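PDB 3GQS: adenylate cyclase-like protein from Chlamydia trachomatis, which is of unknown function but contains this FHA domain, a fold that in relatives recognises phosphothreonine peptides, within a larger, probably membrane-spanning protein. Local coordinates for residues R47-I52 / L65-G70. Sequence-based numbering, arbitrary orientation.
Sequences RQHAKI and LGSKNG. With PO4 (phosphate ion), chain C.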
loop_
_atom_site.group_PDB
_atom_site.type_symbol
_atom_site.label_atom_id
_atom_site.label_comp_id
_atom_site.label_asym_id
_atom_site.label_seq_id
_atom_site.Cartn_x
_atom_site.Cartn_y
_atom_site.Cartn_z
ATOM N N ARG A 47 4.142 -0.919 12.448
ATOM C CA ARG A 47 3.995 -2.372 12.526
ATOM C C ARG A 47 2.882 -2.812 11.556
ATOM O O ARG A 47 3.029 -3.732 10.764
ATOM C CB ARG A 47 3.662 -2.798 13.933
ATOM C CG ARG A 47 4.808 -2.641 14.895
ATOM C CD ARG A 47 4.398 -2.794 16.360
ATOM N NE ARG A 47 5.509 -2.493 17.259
ATOM C CZ ARG A 47 5.894 -1.270 17.656
ATOM N NH1 ARG A 47 5.266 -0.175 17.274
ATOM N NH2 ARG A 47 6.884 -1.143 18.512
ATOM N N GLN A 48 1.807 -2.065 11.606
ATOM C CA GLN A 48 0.786 -2.088 10.557
ATOM C C GLN A 48 0.408 -0.670 10.208
ATOM O O GLN A 48 -0.003 0.112 11.019
ATOM C CB GLN A 48 -0.442 -2.942 10.974
ATOM C CG GLN A 48 -1.254 -2.393 12.171
ATOM C CD GLN A 48 -2.338 -3.384 12.599
ATOM O OE1 GLN A 48 -3.104 -3.898 11.754
ATOM N NE2 GLN A 48 -2.399 -3.677 13.891
ATOM N N HIS A 49 0.569 -0.346 8.946
ATOM C CA HIS A 49 0.642 1.021 8.553
ATOM C C HIS A 49 -0.554 1.480 7.703
ATOM O O HIS A 49 -1.126 2.548 7.916
ATOM C CB HIS A 49 1.935 1.183 7.754
ATOM C CG HIS A 49 2.305 2.615 7.503
ATOM N ND1 HIS A 49 3.463 3.178 7.991
ATOM C CD2 HIS A 49 1.664 3.587 6.814
ATOM C CE1 HIS A 49 3.490 4.455 7.644
ATOM N NE2 HIS A 49 2.413 4.728 6.917
ATOM N N ALA A 50 -0.852 0.672 6.699
ATOM C CA ALA A 50 -1.799 1.005 5.644
ATOM C C ALA A 50 -2.506 -0.282 5.282
ATOM O O ALA A 50 -1.943 -1.346 5.382
ATOM C CB ALA A 50 -1.093 1.574 4.383
ATOM N N LYS A 51 -3.737 -0.136 4.813
ATOM C CA LYS A 51 -4.516 -1.261 4.368
ATOM C C LYS A 51 -4.999 -1.005 2.975
ATOM O O LYS A 51 -5.414 0.081 2.679
ATOM C CB LYS A 51 -5.708 -1.482 5.285
ATOM C CG LYS A 51 -6.233 -2.860 5.121
ATOM C CD LYS A 51 -6.598 -3.571 6.457
ATOM C CE LYS A 51 -7.720 -2.980 7.138
ATOM N NZ LYS A 51 -7.853 -3.610 8.532
ATOM N N ILE A 52 -4.890 -2.002 2.118
ATOM C CA ILE A 52 -5.265 -1.860 0.714
ATOM C C ILE A 52 -6.387 -2.838 0.436
ATOM O O ILE A 52 -6.247 -4.023 0.610
ATOM C CB ILE A 52 -4.047 -2.109 -0.255
ATOM C CG1 ILE A 52 -2.910 -1.155 0.100
ATOM C CG2 ILE A 52 -4.463 -2.012 -1.774
ATOM C CD1 ILE A 52 -1.600 -1.389 -0.745
ATOM N N LEU A 65 -3.752 3.128 8.939
ATOM C CA LEU A 65 -4.046 2.351 10.165
ATOM C C LEU A 65 -3.422 2.951 11.419
ATOM O O LEU A 65 -2.736 2.268 12.160
ATOM C CB LEU A 65 -3.568 0.908 10.024
ATOM C CG LEU A 65 -4.074 0.110 8.818
ATOM C CD1 LEU A 65 -3.337 -1.220 8.818
ATOM C CD2 LEU A 65 -5.604 -0.077 8.853
ATOM N N GLY A 66 -3.666 4.222 11.636
ATOM C CA GLY A 66 -3.053 4.942 12.753
ATOM C C GLY A 66 -1.529 4.933 12.679
ATOM O O GLY A 66 -0.874 4.863 13.707
ATOM N N SER A 67 -0.986 5.021 11.452
ATOM C CA SER A 67 0.452 5.005 11.250
ATOM C C SER A 67 1.120 6.225 11.900
ATOM O O SER A 67 0.529 7.306 12.050
ATOM C CB SER A 67 0.816 4.957 9.783
ATOM O OG SER A 67 0.534 6.211 9.185
ATOM N N LYS A 68 2.376 6.025 12.278
ATOM C CA LYS A 68 3.200 7.100 12.883
ATOM C C LYS A 68 3.395 8.291 11.910
ATOM O O LYS A 68 3.154 9.437 12.265
ATOM C CB LYS A 68 4.551 6.517 13.323
ATOM C CG LYS A 68 5.219 7.226 14.479
ATOM C CD LYS A 68 6.746 7.282 14.277
ATOM C CE LYS A 68 7.431 7.866 15.484
ATOM N NZ LYS A 68 7.290 6.965 16.674
ATOM N N ASN A 69 3.750 7.971 10.669
ATOM C CA ASN A 69 4.182 8.918 9.614
ATOM C C ASN A 69 3.131 9.230 8.528
ATOM O O ASN A 69 3.367 10.047 7.629
ATOM C CB ASN A 69 5.410 8.320 8.899
ATOM C CG ASN A 69 6.657 8.301 9.797
ATOM O OD1 ASN A 69 6.873 9.206 10.603
ATOM N ND2 ASN A 69 7.467 7.262 9.666
ATOM N N GLY A 70 2.013 8.526 8.568
ATOM C CA GLY A 70 0.906 8.822 7.663
ATOM C C GLY A 70 1.038 8.077 6.359
ATOM O O GLY A 70 1.999 7.356 6.117
HETATM P P PO4 C . 3.441 1.972 15.254
HETATM O O1 PO4 C . 2.104 2.558 14.920
HETATM O O2 PO4 C . 4.423 2.821 14.399
HETATM O O3 PO4 C . 3.747 2.089 16.737
HETATM O O4 PO4 C . 3.677 0.515 14.990
#
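His49 reaches Gly70 and Ser67 with its imidazole ring. His49 NE2 donates a nearly straight hydrogen bond to Gly70 O (2.8 Å, 167°). The oxygen lies in the ring plane, but the nitrogen sits above the carbonyl plane. With CG anti to the backbone N (chi1 -168°), the ring is carried toward the 65-70 loop, although the CB bond points away from it. His49 ND1 accepts a bond from Ser46 N. Both ring nitrogens are used, which holds the ring's rotation. Ser67 CB makes a CH-pi contact over one face of the His49 ring, 3.3 Å from its centroid. Ser67 OG accepts a weak bond from Gly70 N (2.8 Å) and also bonds Asp64.

One backbone bond crosses the contact, from Leu65 N to His49 O at 2.9 Å. Leu65 lies against the Ala50 backbone, with Leu65 CD1 3.7 Å from Ala50 O. Leu65 CD2 meets Lys51 CB at 3.8 Å.

Phosphate O4 accepts bonds from Arg47 N (3.0 Å) and Arg47 NH1 (2.9 Å). The ion, probably from the crystallisation liquor, probably marks the phosphothreonine site of FHA domains; peptide binding here is not established.

Ser46 and His49 fit the FHA Ser-x-x-His motif, and Asn69-Gly70 the Asn-Gly motif. The histidine joins these two loops, and Asn69 ND2 bonds Ser44 O. His49 and Ala50 form a classic beta bulge facing Val29 of strand 26-30, and pack on Leu92 of strand 90-92.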